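Local coordinates for protein probable enoyl-CoA hydratase/isomerase (Pseudomonas aeruginosa PAO1, PDB 5WYD) that probably acts as a crotonase-type enoyl-CoA hydratase (hydro-lyase) in the biosynthesis of a diffusible signal factor, at residues A[114-119]-A[126-131]; A[160-163]-A[169-172]; A[178-183]-A[188-193]. The protein carries 1 engineered substitution. All blocks are in the same frame, centred on the assembly; numbering follows the deposited sequence.

Contact 1: A[114-119]-A[126-131]; sequences AAINGY and ECALAC
Ala-114 CB meets the side chain of Cys-131 and, a little farther off, the methyl of Ala-128. The contact closes a beta-alpha-beta unit of the crotonase fold. Strand 111-116 leads through the short strand 119-121 into helix 123-130, and the chain returns to the sheet as strand 133-137, parallel to the first and next to it. The tightest touch is Ala-114 CB to Cys-131 CB, at 3.5 Å. Cys-131 SG is equally near to Ala-114 CB, also at 3.5 Å, so the one methyl is met by both atoms of the cysteine side chain. The first torsion explains this: SG stands beside the backbone N and anti to the carbonyl carbon (chi1 -50°). Ala-114 CB and Ala-128 CB face each other at 4.3 Å. Ile-116 adds a looser touch farther along the strand, with CD1 4.5 Å from Ala-128 CB. The small residues let helix and strand come close: the CA atoms of Ala-114 and Ala-128 are 5.6 Å apart. The interface is wholly buried and apolar. Around it, Leu-105 of helix 88-106 and Val-66 of strand 63-68 also pack on Cys-131. The strand is held by backbone bonds from Ala-114 to Ile-133 and Ile-135, and from Ala-115 to Val-66. In crotonases, the start of the corresponding helix usually lies at the oxyanion hole, so this packing probably sits behind the active site. Cys-131 N donates a hydrogen bond to Ala-128 O at 2.9 Å, and that same Ala-128 O lies 4.0 Å from Ala-114 CB.

Contact 2: A[160-163]-A[169-172]; sequences ALPW and WAKR
Beside Ala-170, which packs on Leu-161 and Pro-162, the ammonium group of Lys-171 is gripped by a second subunit. Its NZ forms a salt bridge with Asp-132 OD1 and a hydrogen bond with Gln-227 OE1, both of that neighbouring subunit. Glu-167 of its own chain adds a weak, long ion pair. The lysine chain is fully extended beyond CB (chi2 -178°), which carries NZ well away from the intrachain contact. That contact is apolar and centres on one methyl. Ala-170 CB sits over the start of the proline, 3.6 Å from Pro-162 CA and 3.7 Å from Pro-162 N. The leucine branch comes in roughly at right angles to this, with Leu-161 CG 3.7 Å from Ala-170 CB. Leu-161 CD2 reaches past the methyl to Ala-170 CA, at 3.6 Å. Its CG lies anti to the backbone N (chi1 -175°), which sends the branch across to the second segment. Proline lacks an N-H, and the helix is kinked at Pro-162, where N makes no bond to the turn before. The CA atoms of Pro-162 and Ala-170 are only 5.0 Å apart, far less than eight residues of straight helix would span. The chain of 157-176 therefore doubles back between the segments. Pro-162 also packs on Ile-226 of the second subunit, and Trp-163 NE1 bonds to Glu-167 OE1 of a third. Helix 157-176 thus turns and packs on itself while its outer face meets other subunits, as in the hexameric crotonase assembly; six chains are present here.

Contact 3: A[178-183]-A[188-193]; sequences ERVDAE and IGLVEQ. With PTD (pentanedial), chain G.
Both ends of one short helix lie within this contact, so Val-180, just ahead of helix 182-188, meets Leu-190, just beyond it. Val-180 CG2 touches Leu-190 CD2 at 4.3 Å, methyl to methyl. The second touch joins a methyl to a main-chain oxygen: Val-191 CG2 lies 3.7 Å from Ala-182 O in the first turn. The valine torsion (chi1 -65°) turns CG2, and not CG1, against that oxygen. Asp-181 occupies the N-cap, and its OD1 bonds to Thr-184 OG1. At the other end Gly-189 takes a positive phi (88°) and closes a Schellman motif, with two bonds back into the last turn. The helix thus has a stop at each end, and the chain passes on to strand 193-195, an outer strand of the crotonase sheet within this chain. Val-180 and Leu-190 are buried against helix 157-176, through Met-173 and Val-165 respectively. Arg-134 steadies the second segment twice: its NE bonds to Leu-190 O, and its NH2 forms a salt bridge with Glu-192 OE2. Arg-179 points elsewhere, to the pocket of the bound pentanedial that Lys-72 and Phe-73 also line. The aldehyde oxygen lies in the guanidinium plane at its edge, with PTD O1 4.0 Å from Arg-179 NH1. The nearest approach is Arg-179 NH2 to PTD C1, at 3.7 Å.

The contacts follow one another along the chain: contact 1 closes before contact 2 opens, and contact 2 before contact 3. Contact 1 lies in the core, about 7 Å from the chain centre. Contacts 2 and 3 lie about 17 and 16 Å from it, on the same side. Centres are about 15 Å apart for contacts 1 and 2, and about 11 Å for the other two pairs. Leu-129 links the core to both outer contacts: its CD1 is 3.4 Å from Ala-160 CB, and its CD2 is 3.7 Å from Leu-190 CD1. Helices 157-176 and 182-188, consecutive in the chain, meet through Trp-169 and Ile-188. Packing thus runs continuously from sheet to subunit interface.

Contact 1: A[114-119]-A[126-131]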
loop_
_atom_site.group_PDB
_atom_site.type_symbol
_atom_site.label_atom_id
_atom_site.label_comp_id
_atom_site.label_asym_id
_atom_site.label_seq_id
_atom_site.Cartn_x
_atom_site.Cartn_y
_atom_site.Cartn_z
ATOM N N ALA A 114 -8.095 28.814 2.660
ATOM C CA ALA A 114 -7.004 29.534 3.289
ATOM C C ALA A 114 -6.825 30.851 2.563
ATOM O O ALA A 114 -6.492 30.862 1.379
ATOM C CB ALA A 114 -5.726 28.718 3.201
ATOM N N ALA A 115 -7.032 31.955 3.273
ATOM C CA ALA A 115 -6.889 33.286 2.705
ATOM C C ALA A 115 -5.572 33.879 3.182
ATOM O O ALA A 115 -5.471 34.333 4.323
ATOM C CB ALA A 115 -8.070 34.157 3.125
ATOM N N ILE A 116 -4.625 34.003 2.270
ATOM C CA ILE A 116 -3.272 34.435 2.581
ATOM C C ILE A 116 -3.191 35.944 2.387
ATOM O O ILE A 116 -3.034 36.444 1.273
ATOM C CB ILE A 116 -2.249 33.703 1.716
ATOM C CG1 ILE A 116 -2.442 32.191 1.864
ATOM C CG2 ILE A 116 -0.842 34.157 2.097
ATOM C CD1 ILE A 116 -1.516 31.359 1.032
ATOM N N ASN A 117 -3.271 36.681 3.479
ATOM C CA ASN A 117 -3.154 38.120 3.396
ATOM C C ASN A 117 -1.757 38.607 3.733
ATOM O O ASN A 117 -1.468 39.778 3.512
ATOM C CB ASN A 117 -4.217 38.794 4.281
ATOM C CG ASN A 117 -4.134 38.380 5.734
ATOM O OD1 ASN A 117 -3.475 37.405 6.080
ATOM N ND2 ASN A 117 -4.782 39.156 6.603
ATOM N N GLY A 118 -0.878 37.741 4.220
ATOM C CA GLY A 118 0.452 38.158 4.627
ATOM C C GLY A 118 1.507 37.087 4.409
ATOM O O GLY A 118 1.273 36.101 3.709
ATOM N N TYR A 119 2.705 37.309 4.989
ATOM C CA TYR A 119 3.756 36.292 4.891
ATOM C C TYR A 119 3.260 35.007 5.503
ATOM O O TYR A 119 2.782 35.003 6.641
ATOM C CB TYR A 119 5.040 36.670 5.627
ATOM C CG TYR A 119 5.814 37.734 4.987
ATOM C CD1 TYR A 119 5.356 39.011 5.018
ATOM C CD2 TYR A 119 7.007 37.473 4.350
ATOM C CE1 TYR A 119 6.033 39.996 4.440
ATOM C CE2 TYR A 119 7.709 38.488 3.759
ATOM C CZ TYR A 119 7.197 39.759 3.823
ATOM O OH TYR A 119 7.855 40.804 3.233
ATOM N N GLU A 126 2.436 25.441 6.267
ATOM C CA GLU A 126 1.906 24.119 6.558
ATOM C C GLU A 126 0.447 24.214 6.908
ATOM O O GLU A 126 -0.359 23.360 6.511
ATOM C CB GLU A 126 2.703 23.516 7.707
ATOM C CG GLU A 126 4.058 23.081 7.232
ATOM C CD GLU A 126 4.995 22.663 8.322
ATOM O OE1 GLU A 126 5.230 23.446 9.259
ATOM O OE2 GLU A 126 5.411 21.489 8.296
ATOM N N CYS A 127 0.095 25.255 7.648
ATOM C CA CYS A 127 -1.292 25.466 7.977
ATOM C C CYS A 127 -2.105 25.698 6.720
ATOM O O CYS A 127 -3.186 25.124 6.558
ATOM C CB CYS A 127 -1.421 26.654 8.907
ATOM S SG CYS A 127 -3.139 27.102 9.066
ATOM N N ALA A 128 -1.578 26.501 5.795
ATOM C CA ALA A 128 -2.322 26.778 4.579
ATOM C C ALA A 128 -2.558 25.507 3.798
ATOM O O ALA A 128 -3.676 25.251 3.331
ATOM C CB ALA A 128 -1.550 27.776 3.720
ATOM N N LEU A 129 -1.530 24.666 3.716
ATOM C CA LEU A 129 -1.628 23.417 2.982
ATOM C C LEU A 129 -2.724 22.526 3.556
ATOM O O LEU A 129 -3.440 21.854 2.804
ATOM C CB LEU A 129 -0.276 22.715 3.037
ATOM C CG LEU A 129 0.942 23.336 2.326
ATOM C CD1 LEU A 129 2.223 22.537 2.577
ATOM C CD2 LEU A 129 0.659 23.415 0.854
ATOM N N ALA A 130 -2.882 22.536 4.885
ATOM C CA ALA A 130 -3.898 21.738 5.570
ATOM C C ALA A 130 -5.302 22.101 5.109
ATOM O O ALA A 130 -6.237 21.324 5.331
ATOM C CB ALA A 130 -3.764 21.919 7.078
ATOM N N CYS A 131 -5.477 23.355 4.677
ATOM C CA CYS A 131 -6.703 23.877 4.089
ATOM C C CYS A 131 -6.922 23.315 2.687
ATOM O O CYS A 131 -5.968 23.049 1.944
ATOM C CB CYS A 131 -6.623 25.384 3.996
ATOM S SG CYS A 131 -6.140 26.078 5.536
#

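Contact 2: A[160-163]-A[169-172]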
loop_
_atom_site.group_PDB
_atom_site.type_symbol
_atom_site.label_atom_id
_atom_site.label_comp_id
_atom_site.label_asym_id
_atom_site.label_seq_id
_atom_site.Cartn_x
_atom_site.Cartn_y
_atom_site.Cartn_z
ATOM N N ALA A 160 2.895 17.439 2.468
ATOM C CA ALA A 160 1.881 18.307 1.880
ATOM C C ALA A 160 2.411 19.090 0.686
ATOM O O ALA A 160 1.721 19.193 -0.332
ATOM C CB ALA A 160 1.312 19.233 2.959
ATOM N N LEU A 161 3.608 19.671 0.798
ATOM C CA LEU A 161 4.143 20.478 -0.301
ATOM C C LEU A 161 4.412 19.695 -1.595
ATOM O O LEU A 161 3.939 20.141 -2.654
ATOM C CB LEU A 161 5.435 21.177 0.151
ATOM C CG LEU A 161 6.088 22.169 -0.808
ATOM C CD1 LEU A 161 5.107 23.270 -1.110
ATOM C CD2 LEU A 161 7.439 22.758 -0.375
ATOM N N PRO A 162 5.091 18.538 -1.599
ATOM C CA PRO A 162 5.318 17.826 -2.877
ATOM C C PRO A 162 4.023 17.367 -3.508
ATOM O O PRO A 162 3.978 17.106 -4.717
ATOM C CB PRO A 162 6.186 16.628 -2.481
ATOM C CG PRO A 162 5.867 16.426 -1.043
ATOM C CD PRO A 162 5.607 17.772 -0.461
ATOM N N TRP A 163 3.025 17.084 -2.664
ATOM C CA TRP A 163 1.711 16.659 -3.139
ATOM C C TRP A 163 1.101 17.751 -3.996
ATOM O O TRP A 163 0.704 17.500 -5.135
ATOM C CB TRP A 163 0.816 16.301 -1.934
ATOM C CG TRP A 163 -0.460 15.455 -2.154
ATOM C CD1 TRP A 163 -1.769 15.898 -2.147
ATOM C CD2 TRP A 163 -0.534 14.047 -2.390
ATOM N NE1 TRP A 163 -2.633 14.850 -2.366
ATOM C CE2 TRP A 163 -1.900 13.704 -2.519
ATOM C CE3 TRP A 163 0.422 13.038 -2.526
ATOM C CZ2 TRP A 163 -2.320 12.389 -2.767
ATOM C CZ3 TRP A 163 -0.009 11.733 -2.769
ATOM C CH2 TRP A 163 -1.358 11.424 -2.875
ATOM N N TRP A 169 9.705 21.286 -7.351
ATOM C CA TRP A 169 9.498 22.600 -6.769
ATOM C C TRP A 169 9.543 22.523 -5.250
ATOM O O TRP A 169 10.160 23.369 -4.591
ATOM C CB TRP A 169 8.178 23.161 -7.284
ATOM C CG TRP A 169 8.399 23.968 -8.516
ATOM C CD1 TRP A 169 8.052 23.638 -9.797
ATOM C CD2 TRP A 169 9.053 25.230 -8.583
ATOM N NE1 TRP A 169 8.443 24.635 -10.658
ATOM C CE2 TRP A 169 9.061 25.623 -9.931
ATOM C CE3 TRP A 169 9.617 26.078 -7.625
ATOM C CZ2 TRP A 169 9.609 26.832 -10.341
ATOM C CZ3 TRP A 169 10.166 27.260 -8.033
ATOM C CH2 TRP A 169 10.165 27.630 -9.377
ATOM N N ALA A 170 8.956 21.467 -4.692
ATOM C CA ALA A 170 8.955 21.285 -3.249
ATOM C C ALA A 170 10.369 21.216 -2.712
ATOM O O ALA A 170 10.688 21.855 -1.699
ATOM C CB ALA A 170 8.209 19.999 -2.886
ATOM N N LYS A 171 11.247 20.505 -3.414
ATOM C CA LYS A 171 12.599 20.347 -2.917
ATOM C C LYS A 171 13.301 21.692 -2.808
ATOM O O LYS A 171 13.825 22.045 -1.745
ATOM C CB LYS A 171 13.344 19.398 -3.854
ATOM C CG LYS A 171 12.806 17.957 -3.739
ATOM C CD LYS A 171 13.529 16.929 -4.606
ATOM C CE LYS A 171 12.992 15.523 -4.348
ATOM N NZ LYS A 171 13.594 14.464 -5.206
ATOM N N ARG A 172 13.172 22.520 -3.836
ATOM C CA ARG A 172 13.872 23.800 -3.851
ATOM C C ARG A 172 13.479 24.663 -2.661
ATOM O O ARG A 172 14.334 25.263 -2.001
ATOM C CB ARG A 172 13.573 24.517 -5.148
ATOM C CG ARG A 172 14.526 25.608 -5.405
ATOM C CD ARG A 172 14.071 26.386 -6.573
ATOM N NE ARG A 172 14.462 25.829 -7.845
ATOM C CZ ARG A 172 14.279 26.487 -8.973
ATOM N NH1 ARG A 172 13.722 27.681 -8.925
ATOM N NH2 ARG A 172 14.648 25.974 -10.130
#

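Contact 3: A[178-183]-A[188-193]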
loop_
_atom_site.group_PDB
_atom_site.type_symbol
_atom_site.label_atom_id
_atom_site.label_comp_id
_atom_site.label_asym_id
_atom_site.label_seq_id
_atom_site.Cartn_x
_atom_site.Cartn_y
_atom_site.Cartn_z
ATOM N N GLU A 178 14.053 28.589 -0.625
ATOM C CA GLU A 178 13.667 29.592 -1.612
ATOM C C GLU A 178 12.204 29.975 -1.444
ATOM O O GLU A 178 11.320 29.123 -1.565
ATOM C CB GLU A 178 13.921 29.086 -3.028
ATOM C CG GLU A 178 15.379 29.177 -3.413
ATOM C CD GLU A 178 15.582 29.309 -4.901
ATOM O OE1 GLU A 178 14.575 29.407 -5.632
ATOM O OE2 GLU A 178 16.746 29.329 -5.340
ATOM N N ARG A 179 11.955 31.262 -1.184
ATOM C CA ARG A 179 10.602 31.790 -1.073
ATOM C C ARG A 179 10.022 32.061 -2.455
ATOM O O ARG A 179 10.752 32.295 -3.427
ATOM C CB ARG A 179 10.580 33.059 -0.214
ATOM C CG ARG A 179 11.614 34.074 -0.619
ATOM C CD ARG A 179 11.658 35.249 0.320
ATOM N NE ARG A 179 11.884 34.818 1.689
ATOM C CZ ARG A 179 12.076 35.654 2.699
ATOM N NH1 ARG A 179 12.076 36.958 2.485
ATOM N NH2 ARG A 179 12.280 35.186 3.921
ATOM N N VAL A 180 8.691 32.007 -2.535
ATOM C CA VAL A 180 7.969 32.150 -3.793
ATOM C C VAL A 180 6.884 33.219 -3.679
ATOM O O VAL A 180 6.188 33.312 -2.660
ATOM C CB VAL A 180 7.347 30.808 -4.231
ATOM C CG1 VAL A 180 8.449 29.789 -4.475
ATOM C CG2 VAL A 180 6.337 30.320 -3.195
ATOM N N ASP A 181 6.745 34.015 -4.735
ATOM C CA ASP A 181 5.718 35.035 -4.843
ATOM C C ASP A 181 4.376 34.389 -5.162
ATOM O O ASP A 181 4.294 33.204 -5.481
ATOM C CB ASP A 181 6.088 36.041 -5.934
ATOM C CG ASP A 181 6.231 35.398 -7.323
ATOM O OD1 ASP A 181 5.358 34.608 -7.730
ATOM O OD2 ASP A 181 7.243 35.666 -8.007
ATOM N N ALA A 182 3.312 35.183 -5.079
ATOM C CA ALA A 182 1.983 34.656 -5.378
ATOM C C ALA A 182 1.882 34.129 -6.802
ATOM O O ALA A 182 1.218 33.119 -7.049
ATOM C CB ALA A 182 0.930 35.729 -5.165
ATOM N N GLU A 183 2.473 34.835 -7.768
ATOM C CA GLU A 183 2.395 34.392 -9.158
ATOM C C GLU A 183 3.095 33.064 -9.372
ATOM O O GLU A 183 2.549 32.174 -10.037
ATOM C CB GLU A 183 2.985 35.447 -10.090
ATOM C CG GLU A 183 2.143 36.697 -10.212
ATOM C CD GLU A 183 0.762 36.397 -10.772
ATOM O OE1 GLU A 183 0.656 35.532 -11.670
ATOM O OE2 GLU A 183 -0.221 37.025 -10.317
ATOM N N ILE A 188 2.911 27.110 -10.195
ATOM C CA ILE A 188 3.269 25.767 -9.779
ATOM C C ILE A 188 2.103 25.022 -9.161
ATOM O O ILE A 188 2.243 23.836 -8.871
ATOM C CB ILE A 188 4.455 25.801 -8.810
ATOM C CG1 ILE A 188 4.060 26.435 -7.480
ATOM C CG2 ILE A 188 5.538 26.648 -9.425
ATOM C CD1 ILE A 188 5.182 26.442 -6.424
ATOM N N GLY A 189 0.953 25.666 -8.975
ATOM C CA GLY A 189 -0.204 24.998 -8.404
ATOM C C GLY A 189 -0.284 25.027 -6.888
ATOM O O GLY A 189 -1.169 24.368 -6.302
ATOM N N LEU A 190 0.631 25.735 -6.231
ATOM C CA LEU A 190 0.549 25.887 -4.784
ATOM C C LEU A 190 -0.703 26.645 -4.368
ATOM O O LEU A 190 -1.324 26.311 -3.360
ATOM C CB LEU A 190 1.788 26.596 -4.267
ATOM C CG LEU A 190 1.731 26.995 -2.808
ATOM C CD1 LEU A 190 1.418 25.812 -1.913
ATOM C CD2 LEU A 190 3.089 27.585 -2.452
ATOM N N VAL A 191 -1.075 27.679 -5.114
ATOM C CA VAL A 191 -2.264 28.464 -4.826
ATOM C C VAL A 191 -3.209 28.351 -6.017
ATOM O O VAL A 191 -2.768 28.341 -7.174
ATOM C CB VAL A 191 -1.923 29.928 -4.501
ATOM C CG1 VAL A 191 -1.126 29.988 -3.213
ATOM C CG2 VAL A 191 -1.165 30.594 -5.632
ATOM N N GLU A 192 -4.486 28.102 -5.718
ATOM C CA GLU A 192 -5.512 28.037 -6.754
ATOM C C GLU A 192 -5.817 29.400 -7.368
ATOM O O GLU A 192 -6.211 29.472 -8.532
ATOM C CB GLU A 192 -6.784 27.384 -6.226
ATOM C CG GLU A 192 -6.587 25.918 -5.936
ATOM C CD GLU A 192 -5.619 25.685 -4.820
ATOM O OE1 GLU A 192 -5.836 26.332 -3.771
ATOM O OE2 GLU A 192 -4.624 24.938 -5.016
ATOM N N GLN A 193 -5.801 30.468 -6.574
ATOM C CA GLN A 193 -6.109 31.804 -7.094
ATOM C C GLN A 193 -5.215 32.882 -6.480
ATOM O O GLN A 193 -4.751 32.758 -5.345
ATOM C CB GLN A 193 -7.590 32.161 -6.858
ATOM C CG GLN A 193 -7.927 33.613 -7.136
ATOM C CD GLN A 193 -9.352 33.944 -6.826
ATOM O OE1 GLN A 193 -10.134 33.062 -6.469
ATOM N NE2 GLN A 193 -9.702 35.233 -6.914
HETATM C C1 PTD G . 12.037 38.008 6.353
HETATM C C2 PTD G . 11.414 38.537 7.650
HETATM C C3 PTD G . 11.192 40.037 7.442
HETATM C C4 PTD G . 10.808 40.692 8.754
HETATM C C5 PTD G . 9.950 41.949 8.521
HETATM O O1 PTD G . 13.075 38.479 6.010
HETATM O O5 PTD G . 8.749 41.911 8.630
#